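Local coordinates for glucoamylase (Thermoanaerobacterium thermosaccharolyticum, PDB 1LF6), which hydrolyses terminal alpha-1,4-linked glucose units from the non-reducing ends of starch-like glucans, releasing beta-D-glucose, at residues E61-T66 against G336-W341; L539-V544 against R606-I611; K370-N375 against K419-F424; N176-A181 against E256-A261. All coordinates share one frame; numbering follows the deposited sequence.

Overall arrangement
Every touching residue is buried in interactions 1, 2 and 4, while in interaction 3 the proline is partly exposed. Interaction 1 joins the N-terminal beta-sandwich to the catalytic (alpha/alpha) barrel, its centre about 9 Å from that of the chain, and is the one whose two segments meet through a hydrogen bond. Interactions 2 and 3 both pack helical segments within the catalytic barrel, their centres about 28 Å apart: interaction 3 is purely apolar, whereas interaction 2 also lays a methionine over a guanidinium group. Interaction 4 packs a helix against a strand inside the N-terminal domain with methionines and alanines; its centre is about 53 Å from that of interaction 2, across the chain's centre.

Interaction 1: residues E61-T66 against G336-W341; sequences EVYYPT and GYHLVW
Tyr63 and His338 carry this contact alone, through a single hydrogen bond between Tyr63 OH and His338 NE2 at 2.7 Å. Either group could be the donor, and the angle of 146° leaves the bond somewhat bent. The hydroxyl reaches the imidazole at its edge, close to the ring plane. In both Tyr63 (chi1 -58°) and His338 (chi1 -63°) CG stands anti to the carbonyl carbon, which sends the polar ends toward each other, the side chains meeting at about a right angle. Both residues suit the place: each is a flat group with a polar atom at its far end.

The bond joins two domains. Tyr63 ends strand 58-63 of the N-terminal beta-sandwich, while His338 sits in the loop leading into helix 342-355 of the (alpha/alpha) barrel typical of family GH15. His338 lies about 12 Å, side chain to side chain, from Trp325, which probably binds substrate.

As an aromatic pair the rings meet rim to rim, with centroids 5.2 Å apart. Tyr63 CE1 comes within 3.4 Å of His338 CD2. Replacing Tyr63 by a phenylalanine would probably leave His338 NE2 without this mate and the imidazole freer to turn. The Tyr63 side chain also touches Ala70 of strand 70-80.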
# COMPACT_ATOMS: atom_id res chain seq x y z
N GLU A 61 -0.65 -0.74 -12.29
CA GLU A 61 0.56 0.07 -12.18
C GLU A 61 1.85 -0.76 -12.07
O GLU A 61 1.88 -1.80 -11.42
CB GLU A 61 0.50 0.99 -10.96
CG GLU A 61 -0.49 2.14 -11.05
CD GLU A 61 -1.88 1.77 -10.57
OE1 GLU A 61 -2.04 0.67 -10.01
OE2 GLU A 61 -2.81 2.58 -10.74
N VAL A 62 2.90 -0.27 -12.74
CA VAL A 62 4.21 -0.91 -12.71
C VAL A 62 5.18 0.20 -12.36
O VAL A 62 5.12 1.29 -12.94
CB VAL A 62 4.59 -1.54 -14.07
CG1 VAL A 62 5.92 -2.27 -13.95
CG2 VAL A 62 3.51 -2.51 -14.54
N TYR A 63 6.08 -0.07 -11.43
CA TYR A 63 7.03 0.93 -10.96
C TYR A 63 8.49 0.67 -11.32
O TYR A 63 8.95 -0.47 -11.31
CB TYR A 63 6.91 1.05 -9.44
CG TYR A 63 5.52 1.43 -8.96
CD1 TYR A 63 5.25 2.71 -8.48
CD2 TYR A 63 4.47 0.51 -9.03
CE1 TYR A 63 3.97 3.07 -8.07
CE2 TYR A 63 3.19 0.86 -8.62
CZ TYR A 63 2.94 2.14 -8.14
OH TYR A 63 1.66 2.48 -7.74
N TYR A 64 9.20 1.76 -11.60
CA TYR A 64 10.62 1.74 -11.95
C TYR A 64 11.11 3.18 -12.11
O TYR A 64 10.42 4.02 -12.68
CB TYR A 64 10.86 0.98 -13.26
CG TYR A 64 12.17 1.34 -13.95
CD1 TYR A 64 12.25 2.45 -14.79
CD2 TYR A 64 13.34 0.61 -13.71
CE1 TYR A 64 13.46 2.82 -15.38
CE2 TYR A 64 14.55 0.97 -14.30
CZ TYR A 64 14.60 2.08 -15.13
OH TYR A 64 15.79 2.45 -15.72
N PRO A 65 12.33 3.48 -11.61
CA PRO A 65 13.25 2.58 -10.92
C PRO A 65 13.11 2.65 -9.40
O PRO A 65 13.88 2.03 -8.66
CB PRO A 65 14.60 3.09 -11.38
CG PRO A 65 14.39 4.57 -11.35
CD PRO A 65 13.01 4.73 -11.98
N THR A 66 12.13 3.42 -8.94
CA THR A 66 11.88 3.57 -7.52
C THR A 66 10.43 3.19 -7.24
O THR A 66 9.58 3.27 -8.14
CB THR A 66 12.10 5.02 -7.04
OG1 THR A 66 11.21 5.88 -7.75
CG2 THR A 66 13.54 5.45 -7.27
N GLY A 336 -0.01 9.58 -3.33
CA GLY A 336 -0.27 9.95 -1.95
C GLY A 336 0.21 8.90 -0.97
O GLY A 336 0.89 9.23 0.00
N TYR A 337 -0.14 7.64 -1.20
CA TYR A 337 0.27 6.56 -0.32
C TYR A 337 1.68 6.06 -0.62
O TYR A 337 2.18 5.14 0.03
CB TYR A 337 -0.72 5.39 -0.40
CG TYR A 337 -2.03 5.63 0.32
CD1 TYR A 337 -2.95 6.56 -0.16
CD2 TYR A 337 -2.32 4.96 1.51
CE1 TYR A 337 -4.14 6.81 0.53
CE2 TYR A 337 -3.50 5.21 2.20
CZ TYR A 337 -4.40 6.14 1.70
OH TYR A 337 -5.57 6.40 2.38
N HIS A 338 2.33 6.67 -1.61
CA HIS A 338 3.69 6.28 -1.97
C HIS A 338 4.68 7.14 -1.20
O HIS A 338 5.80 7.38 -1.65
CB HIS A 338 3.93 6.43 -3.47
CG HIS A 338 3.07 5.54 -4.30
ND1 HIS A 338 1.73 5.76 -4.50
CD2 HIS A 338 3.36 4.40 -4.98
CE1 HIS A 338 1.22 4.80 -5.25
NE2 HIS A 338 2.19 3.96 -5.55
N LEU A 339 4.25 7.61 -0.03
CA LEU A 339 5.09 8.43 0.83
C LEU A 339 5.46 7.62 2.05
O LEU A 339 4.89 6.55 2.29
CB LEU A 339 4.34 9.70 1.24
CG LEU A 339 4.01 10.65 0.08
CD1 LEU A 339 3.06 11.75 0.55
CD2 LEU A 339 5.30 11.24 -0.46
N VAL A 340 6.41 8.12 2.83
CA VAL A 340 6.86 7.43 4.03
C VAL A 340 6.35 8.15 5.26
O VAL A 340 6.63 9.33 5.46
CB VAL A 340 8.42 7.36 4.10
CG1 VAL A 340 8.85 6.57 5.33
CG2 VAL A 340 8.98 6.72 2.84
N TRP A 341 5.59 7.44 6.08
CA TRP A 341 5.06 7.98 7.33
C TRP A 341 5.75 7.26 8.47
O TRP A 341 5.81 6.03 8.50
CB TRP A 341 3.56 7.73 7.45
CG TRP A 341 2.67 8.74 6.78
CD1 TRP A 341 2.10 9.85 7.35
CD2 TRP A 341 2.16 8.67 5.45
NE1 TRP A 341 1.27 10.47 6.45
CE2 TRP A 341 1.28 9.77 5.27
CE3 TRP A 341 2.36 7.79 4.37
CZ2 TRP A 341 0.60 10.01 4.07
CZ3 TRP A 341 1.68 8.02 3.18
CH2 TRP A 341 0.81 9.13 3.04

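Interaction 2: residues L539-V544 against R606-I611; sequences LVRLGV and RGMYEI
Val540 and Arg541 pack against Tyr609 and Met608 in a buried, mainly van der Waals contact between the short helix 538-541 and helix 600-612, within the catalytic (alpha/alpha) barrel domain. Between 539-544 and 606-611 the CA atoms of Arg541 and Tyr609 are nearest, 6.4 Å apart.

Two pairs do the work. In the first, Val540 CG2 meets the edge of the Tyr609 ring, near its plane, at 3.4 Å from CD2. A beta-branched valine suits this spot because a methyl can reach the ring from a short, stiff side chain. In the second, Met608 lies over one face of the Arg541 guanidinium, with Met608 CG 3.3 Å above its plane and set toward the rim; Met608 CB and Arg541 NH2 are 3.4 Å apart. Arg541 CG stands opposite the backbone N (chi1 -178°) and the chain then bends at chi2 (58°), which carries the planar group across to the methionine. Bends at chi2 and chi3 fold the unbranched methionine back, and its terminal CE lies 3.8 Å from Arg541 NE.

The buried charge is met elsewhere: Arg541 forms salt bridges with Asp673 and with Glu658, which would probably hold the guanidinium in place for Met608. Gly543 takes a positive phi of 78° in a Schellman motif that closes the short helix. Around the contact, helix 653-668 packs against Met608, helix 550-562 touches both Val540 and Tyr609, and the Tyr609 hydroxyl hydrogen-bonds to Ala547 O just ahead of that helix.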
# COMPACT_ATOMS: atom_id res chain seq x y z
N LEU A 539 -3.68 3.70 24.25
CA LEU A 539 -3.30 3.88 25.64
C LEU A 539 -2.89 2.54 26.25
O LEU A 539 -1.88 2.45 26.93
CB LEU A 539 -4.47 4.46 26.45
CG LEU A 539 -4.83 5.94 26.26
CD1 LEU A 539 -6.23 6.20 26.81
CD2 LEU A 539 -3.79 6.83 26.96
N VAL A 540 -3.68 1.50 25.99
CA VAL A 540 -3.38 0.17 26.52
C VAL A 540 -2.31 -0.53 25.67
O VAL A 540 -1.41 -1.18 26.20
CB VAL A 540 -4.66 -0.71 26.58
CG1 VAL A 540 -5.76 0.02 27.37
CG2 VAL A 540 -5.14 -1.03 25.19
N ARG A 541 -2.41 -0.39 24.35
CA ARG A 541 -1.45 -0.98 23.42
C ARG A 541 -0.01 -0.59 23.78
O ARG A 541 0.91 -1.41 23.71
CB ARG A 541 -1.77 -0.52 22.00
CG ARG A 541 -0.88 -1.11 20.91
CD ARG A 541 -0.93 -2.63 20.88
NE ARG A 541 -0.33 -3.16 19.66
CZ ARG A 541 -0.96 -3.24 18.48
NH1 ARG A 541 -0.32 -3.72 17.43
NH2 ARG A 541 -2.22 -2.86 18.35
N LEU A 542 0.18 0.67 24.16
CA LEU A 542 1.51 1.17 24.51
C LEU A 542 1.92 0.99 25.98
O LEU A 542 3.03 1.35 26.36
CB LEU A 542 1.62 2.64 24.13
CG LEU A 542 1.75 2.90 22.62
CD1 LEU A 542 1.33 4.33 22.29
CD2 LEU A 542 3.20 2.64 22.20
N GLY A 543 1.02 0.42 26.78
CA GLY A 543 1.31 0.19 28.20
C GLY A 543 1.20 1.43 29.07
O GLY A 543 1.79 1.50 30.16
N VAL A 544 0.42 2.40 28.61
CA VAL A 544 0.22 3.65 29.33
C VAL A 544 -0.95 3.53 30.30
O VAL A 544 -0.93 4.13 31.38
CB VAL A 544 -0.00 4.81 28.34
CG1 VAL A 544 -0.30 6.10 29.08
CG2 VAL A 544 1.25 4.99 27.48
N ARG A 606 -8.38 -3.84 17.87
CA ARG A 606 -9.28 -4.27 18.94
C ARG A 606 -8.85 -5.65 19.43
O ARG A 606 -8.91 -5.94 20.62
CB ARG A 606 -10.74 -4.34 18.46
CG ARG A 606 -11.65 -5.07 19.44
CD ARG A 606 -11.76 -4.36 20.81
NE ARG A 606 -12.72 -3.27 20.74
CZ ARG A 606 -13.89 -3.26 21.37
NH1 ARG A 606 -14.70 -2.22 21.23
NH2 ARG A 606 -14.25 -4.26 22.15
N GLY A 607 -8.45 -6.49 18.49
CA GLY A 607 -8.01 -7.83 18.83
C GLY A 607 -6.80 -7.75 19.75
O GLY A 607 -6.68 -8.51 20.71
N MET A 608 -5.91 -6.81 19.45
CA MET A 608 -4.71 -6.64 20.26
C MET A 608 -5.11 -6.18 21.66
O MET A 608 -4.51 -6.59 22.65
CB MET A 608 -3.76 -5.64 19.61
CG MET A 608 -3.04 -6.20 18.40
SD MET A 608 -2.04 -7.68 18.79
CE MET A 608 -0.65 -6.96 19.62
N TYR A 609 -6.13 -5.33 21.74
CA TYR A 609 -6.57 -4.88 23.06
C TYR A 609 -7.15 -6.07 23.83
O TYR A 609 -6.90 -6.23 25.02
CB TYR A 609 -7.64 -3.79 22.96
CG TYR A 609 -8.44 -3.68 24.24
CD1 TYR A 609 -9.66 -4.34 24.38
CD2 TYR A 609 -7.94 -2.99 25.35
CE1 TYR A 609 -10.36 -4.34 25.59
CE2 TYR A 609 -8.62 -2.98 26.56
CZ TYR A 609 -9.83 -3.66 26.68
OH TYR A 609 -10.51 -3.68 27.88
N GLU A 610 -7.93 -6.90 23.14
CA GLU A 610 -8.54 -8.05 23.79
C GLU A 610 -7.47 -8.95 24.41
O GLU A 610 -7.67 -9.48 25.51
CB GLU A 610 -9.40 -8.82 22.79
CG GLU A 610 -10.65 -8.06 22.34
CD GLU A 610 -11.59 -7.70 23.49
OE1 GLU A 610 -11.85 -8.59 24.33
OE2 GLU A 610 -12.09 -6.56 23.54
N ILE A 611 -6.34 -9.12 23.73
CA ILE A 611 -5.26 -9.93 24.27
C ILE A 611 -4.77 -9.29 25.57
O ILE A 611 -4.58 -9.98 26.58
CB ILE A 611 -4.08 -10.04 23.27
CG1 ILE A 611 -4.52 -10.84 22.03
CG2 ILE A 611 -2.88 -10.73 23.95
CD1 ILE A 611 -3.44 -11.00 20.98

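Interaction 3: residues K370-N375 against K419-F424; sequences KVVKDN and KPLADF
Val372 points its two methyl branches at two neighbouring residues, Pro420 and Leu421. CG1 meets the proline ring, lying 3.7 Å from Pro420 CG, and the two side chains cross at about a right angle. CG2 goes to the leucine, 3.9 Å from Leu421 CD1 and 4.0 Å from CD2, so that this methyl faces the fork of the isobutyl group. The valine torsion explains the division of labour: with CG1 anti to the backbone N (chi1 178°) and CG2 anti to the carbonyl carbon, the branches diverge toward separate partners.

These residues join two helices of the catalytic (alpha/alpha) barrel, 358-375 and 414-428; within 370-375 and 419-424 the CA atoms come nearest at Val372 and Pro420. A short, branched valine fills such an interface without a long flexible chain. Pro420 brings a compact apolar ring, and because its nitrogen carries no hydrogen, helix 414-428 is kinked there. The CA-CB bond of Leu421 does not aim at the valine, yet the longer chain brings both methyls to Val372 CG2, the two side chains meeting at a slant.

Two polar pairs lie within the segments. Asn375 ND2 donates to Val371 O at 3.1 Å, and Lys419 NZ makes a salt bridge with Asp423 OD2 at 2.9 Å, on the oxygen's syn side; Asp423 OD1 also hydrogen-bonds to Tyr474 OH of helix 468-489. Leu421 rests on Ile402 of helix 395-407, while Val372 touches Leu417, three residues before the proline.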
# COMPACT_ATOMS: atom_id res chain seq x y z
N LYS A 370 18.16 9.21 9.43
CA LYS A 370 18.64 10.07 8.35
C LYS A 370 17.69 11.26 8.22
O LYS A 370 18.12 12.40 7.97
CB LYS A 370 18.67 9.26 7.04
CG LYS A 370 19.69 9.72 6.00
CD LYS A 370 19.45 11.15 5.54
CE LYS A 370 20.37 11.54 4.39
NZ LYS A 370 20.10 10.74 3.16
N VAL A 371 16.39 11.02 8.38
CA VAL A 371 15.41 12.09 8.29
C VAL A 371 15.64 13.11 9.40
O VAL A 371 15.62 14.32 9.16
CB VAL A 371 13.96 11.54 8.37
CG1 VAL A 371 12.98 12.68 8.50
CG2 VAL A 371 13.64 10.74 7.11
N VAL A 372 15.85 12.63 10.62
CA VAL A 372 16.07 13.52 11.75
C VAL A 372 17.37 14.30 11.58
O VAL A 372 17.45 15.47 11.96
CB VAL A 372 16.11 12.74 13.09
CG1 VAL A 372 16.39 13.70 14.24
CG2 VAL A 372 14.78 12.03 13.31
N LYS A 373 18.37 13.67 10.99
CA LYS A 373 19.65 14.34 10.78
C LYS A 373 19.48 15.55 9.86
O LYS A 373 20.06 16.61 10.10
CB LYS A 373 20.67 13.39 10.17
CG LYS A 373 22.03 14.03 9.98
CD LYS A 373 22.92 13.21 9.07
CE LYS A 373 24.23 13.93 8.80
NZ LYS A 373 25.04 13.23 7.77
N ASP A 374 18.67 15.41 8.82
CA ASP A 374 18.46 16.50 7.89
C ASP A 374 17.33 17.48 8.25
O ASP A 374 17.28 18.58 7.69
CB ASP A 374 18.20 15.96 6.48
CG ASP A 374 19.29 15.01 6.00
OD1 ASP A 374 20.48 15.32 6.18
OD2 ASP A 374 18.95 13.95 5.43
N ASN A 375 16.45 17.10 9.17
CA ASN A 375 15.33 17.96 9.54
C ASN A 375 15.28 18.36 11.01
O ASN A 375 14.66 19.37 11.35
CB ASN A 375 14.01 17.29 9.17
CG ASN A 375 13.82 17.16 7.69
OD1 ASN A 375 13.58 18.15 6.99
ND2 ASN A 375 13.93 15.94 7.18
N LYS A 419 17.67 11.90 21.32
CA LYS A 419 17.74 13.20 21.98
C LYS A 419 17.06 14.32 21.19
O LYS A 419 16.26 15.07 21.74
CB LYS A 419 19.20 13.56 22.29
CG LYS A 419 19.38 14.91 22.97
CD LYS A 419 20.66 14.94 23.79
CE LYS A 419 21.08 16.36 24.13
NZ LYS A 419 19.96 17.16 24.72
N PRO A 420 17.37 14.46 19.89
CA PRO A 420 16.70 15.55 19.17
C PRO A 420 15.16 15.43 19.14
O PRO A 420 14.46 16.43 19.28
CB PRO A 420 17.33 15.49 17.77
CG PRO A 420 17.85 14.08 17.67
CD PRO A 420 18.38 13.80 19.04
N LEU A 421 14.65 14.22 18.98
CA LEU A 421 13.20 14.02 18.95
C LEU A 421 12.59 14.21 20.33
O LEU A 421 11.52 14.81 20.45
CB LEU A 421 12.85 12.63 18.40
CG LEU A 421 13.12 12.42 16.91
CD1 LEU A 421 12.74 11.00 16.53
CD2 LEU A 421 12.31 13.44 16.09
N ALA A 422 13.26 13.71 21.36
CA ALA A 422 12.76 13.85 22.72
C ALA A 422 12.71 15.33 23.10
O ALA A 422 11.73 15.79 23.68
CB ALA A 422 13.66 13.08 23.69
N ASP A 423 13.76 16.06 22.75
CA ASP A 423 13.82 17.49 23.06
C ASP A 423 12.76 18.25 22.27
O ASP A 423 12.20 19.23 22.76
CB ASP A 423 15.21 18.06 22.73
CG ASP A 423 16.30 17.52 23.65
OD1 ASP A 423 15.99 17.15 24.80
OD2 ASP A 423 17.47 17.50 23.22
N PHE A 424 12.50 17.81 21.05
CA PHE A 424 11.50 18.46 20.22
C PHE A 424 10.11 18.26 20.82
O PHE A 424 9.31 19.20 20.90
CB PHE A 424 11.55 17.91 18.79
CG PHE A 424 10.58 18.56 17.86
CD1 PHE A 424 9.63 17.80 17.18
CD2 PHE A 424 10.60 19.94 17.66
CE1 PHE A 424 8.72 18.40 16.31
CE2 PHE A 424 9.69 20.55 16.79
CZ PHE A 424 8.75 19.78 16.12

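Interaction 4: residues N176-A181 against E256-A261; sequences NEMLMA and EAAKTA
Met178 turns CG anti to its carbonyl carbon (chi1 -62°) and then runs fully extended (chi2 177°), carrying its sulfur and terminal methyl across to Ala258 and Ala261. Met180 starts the same way but folds at chi2 and chi3, so its CE reaches Ala257 instead. This is helix-on-sheet packing in the N-terminal beta-sandwich domain: strand 176-183 supplies two methionines, and helix 254-266 meets them with three alanines on the face turned to the sheet.

Alanines keep the helix surface low, and long, unbranched methionines bridge the gap between the axes of 176-181 and 256-261, which approach to 10.4 Å and run at 136° to one another. Met178 SD sits 3.8 Å from Ala258 CA and 4.0 Å from its CB, while CE lies 3.8 Å from Ala261 CB. The same methyl also comes 3.7 Å from Ala258 O, a van der Waals approach to the carbonyl. Met180 CE is the looser touch, 4.2 Å from Ala257 CB.

With an alanine at Met178, a gap is likely to open against the helix, and Ala258 and Ala261 would lose the side chain that reaches them from this strand. Adjacent strands complete the floor: Ala257 also rests on Ala189 of strand 186-192, and Ala258 on Ala173 of strand 166-173. Within the helix, Glu256 O accepts two donors from one residue, Thr260 N and Thr260 OG1, the hydroxyl oxygen lying 2.8 Å from Glu256 O and above the carbonyl plane.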
# COMPACT_ATOMS: atom_id res chain seq x y z
N ASN A 176 13.90 -7.93 -33.53
CA ASN A 176 12.81 -8.04 -32.56
C ASN A 176 12.03 -6.73 -32.54
O ASN A 176 12.57 -5.68 -32.19
CB ASN A 176 13.37 -8.35 -31.17
CG ASN A 176 13.02 -9.75 -30.70
OD1 ASN A 176 11.87 -10.03 -30.34
ND2 ASN A 176 14.00 -10.64 -30.70
N GLU A 177 10.76 -6.79 -32.92
CA GLU A 177 9.92 -5.60 -32.93
C GLU A 177 9.45 -5.26 -31.52
O GLU A 177 8.69 -6.02 -30.91
CB GLU A 177 8.71 -5.80 -33.84
CG GLU A 177 9.01 -5.65 -35.32
CD GLU A 177 7.76 -5.70 -36.17
OE1 GLU A 177 7.85 -5.32 -37.35
OE2 GLU A 177 6.69 -6.13 -35.67
N MET A 178 9.89 -4.12 -31.02
CA MET A 178 9.52 -3.68 -29.68
C MET A 178 8.82 -2.32 -29.70
O MET A 178 9.25 -1.39 -30.38
CB MET A 178 10.77 -3.58 -28.80
CG MET A 178 11.52 -4.89 -28.59
SD MET A 178 13.03 -4.65 -27.62
CE MET A 178 13.72 -6.31 -27.66
N LEU A 179 7.72 -2.22 -28.95
CA LEU A 179 6.98 -0.97 -28.85
C LEU A 179 7.67 -0.19 -27.74
O LEU A 179 7.77 -0.66 -26.61
CB LEU A 179 5.51 -1.23 -28.48
CG LEU A 179 4.58 -1.65 -29.62
CD1 LEU A 179 5.15 -2.84 -30.35
CD2 LEU A 179 3.20 -1.97 -29.05
N MET A 180 8.16 1.00 -28.07
CA MET A 180 8.87 1.83 -27.11
C MET A 180 8.04 3.00 -26.59
O MET A 180 7.13 3.49 -27.27
CB MET A 180 10.15 2.38 -27.75
CG MET A 180 10.98 1.35 -28.49
SD MET A 180 11.59 0.04 -27.42
CE MET A 180 12.79 0.97 -26.46
N ALA A 181 8.37 3.45 -25.39
CA ALA A 181 7.70 4.58 -24.76
C ALA A 181 8.74 5.32 -23.92
O ALA A 181 9.62 4.69 -23.33
CB ALA A 181 6.55 4.10 -23.88
N GLU A 256 19.36 0.58 -23.63
CA GLU A 256 19.29 -0.14 -22.36
C GLU A 256 17.99 -0.93 -22.27
O GLU A 256 18.01 -2.13 -22.01
CB GLU A 256 19.39 0.83 -21.18
CG GLU A 256 19.88 0.15 -19.90
CD GLU A 256 19.64 0.99 -18.65
OE1 GLU A 256 19.71 2.23 -18.73
OE2 GLU A 256 19.40 0.40 -17.58
N ALA A 257 16.86 -0.26 -22.49
CA ALA A 257 15.57 -0.93 -22.41
C ALA A 257 15.50 -2.13 -23.35
O ALA A 257 15.13 -3.24 -22.94
CB ALA A 257 14.45 0.05 -22.75
N ALA A 258 15.87 -1.92 -24.62
CA ALA A 258 15.84 -2.99 -25.62
C ALA A 258 16.77 -4.14 -25.24
O ALA A 258 16.37 -5.30 -25.29
CB ALA A 258 16.24 -2.43 -26.98
N LYS A 259 18.00 -3.81 -24.87
CA LYS A 259 18.97 -4.82 -24.48
C LYS A 259 18.46 -5.66 -23.31
O LYS A 259 18.65 -6.88 -23.28
CB LYS A 259 20.29 -4.15 -24.08
CG LYS A 259 21.37 -5.12 -23.65
CD LYS A 259 22.65 -4.39 -23.29
CE LYS A 259 23.77 -5.38 -22.97
NZ LYS A 259 24.06 -6.27 -24.13
N THR A 260 17.83 -5.00 -22.34
CA THR A 260 17.29 -5.69 -21.17
C THR A 260 16.18 -6.66 -21.58
O THR A 260 16.10 -7.78 -21.07
CB THR A 260 16.74 -4.68 -20.15
OG1 THR A 260 17.78 -3.78 -19.76
CG2 THR A 260 16.21 -5.40 -18.91
N ALA A 261 15.32 -6.23 -22.50
CA ALA A 261 14.23 -7.07 -22.97
C ALA A 261 14.80 -8.30 -23.68
O ALA A 261 14.30 -9.41 -23.52
CB ALA A 261 13.33 -6.29 -23.92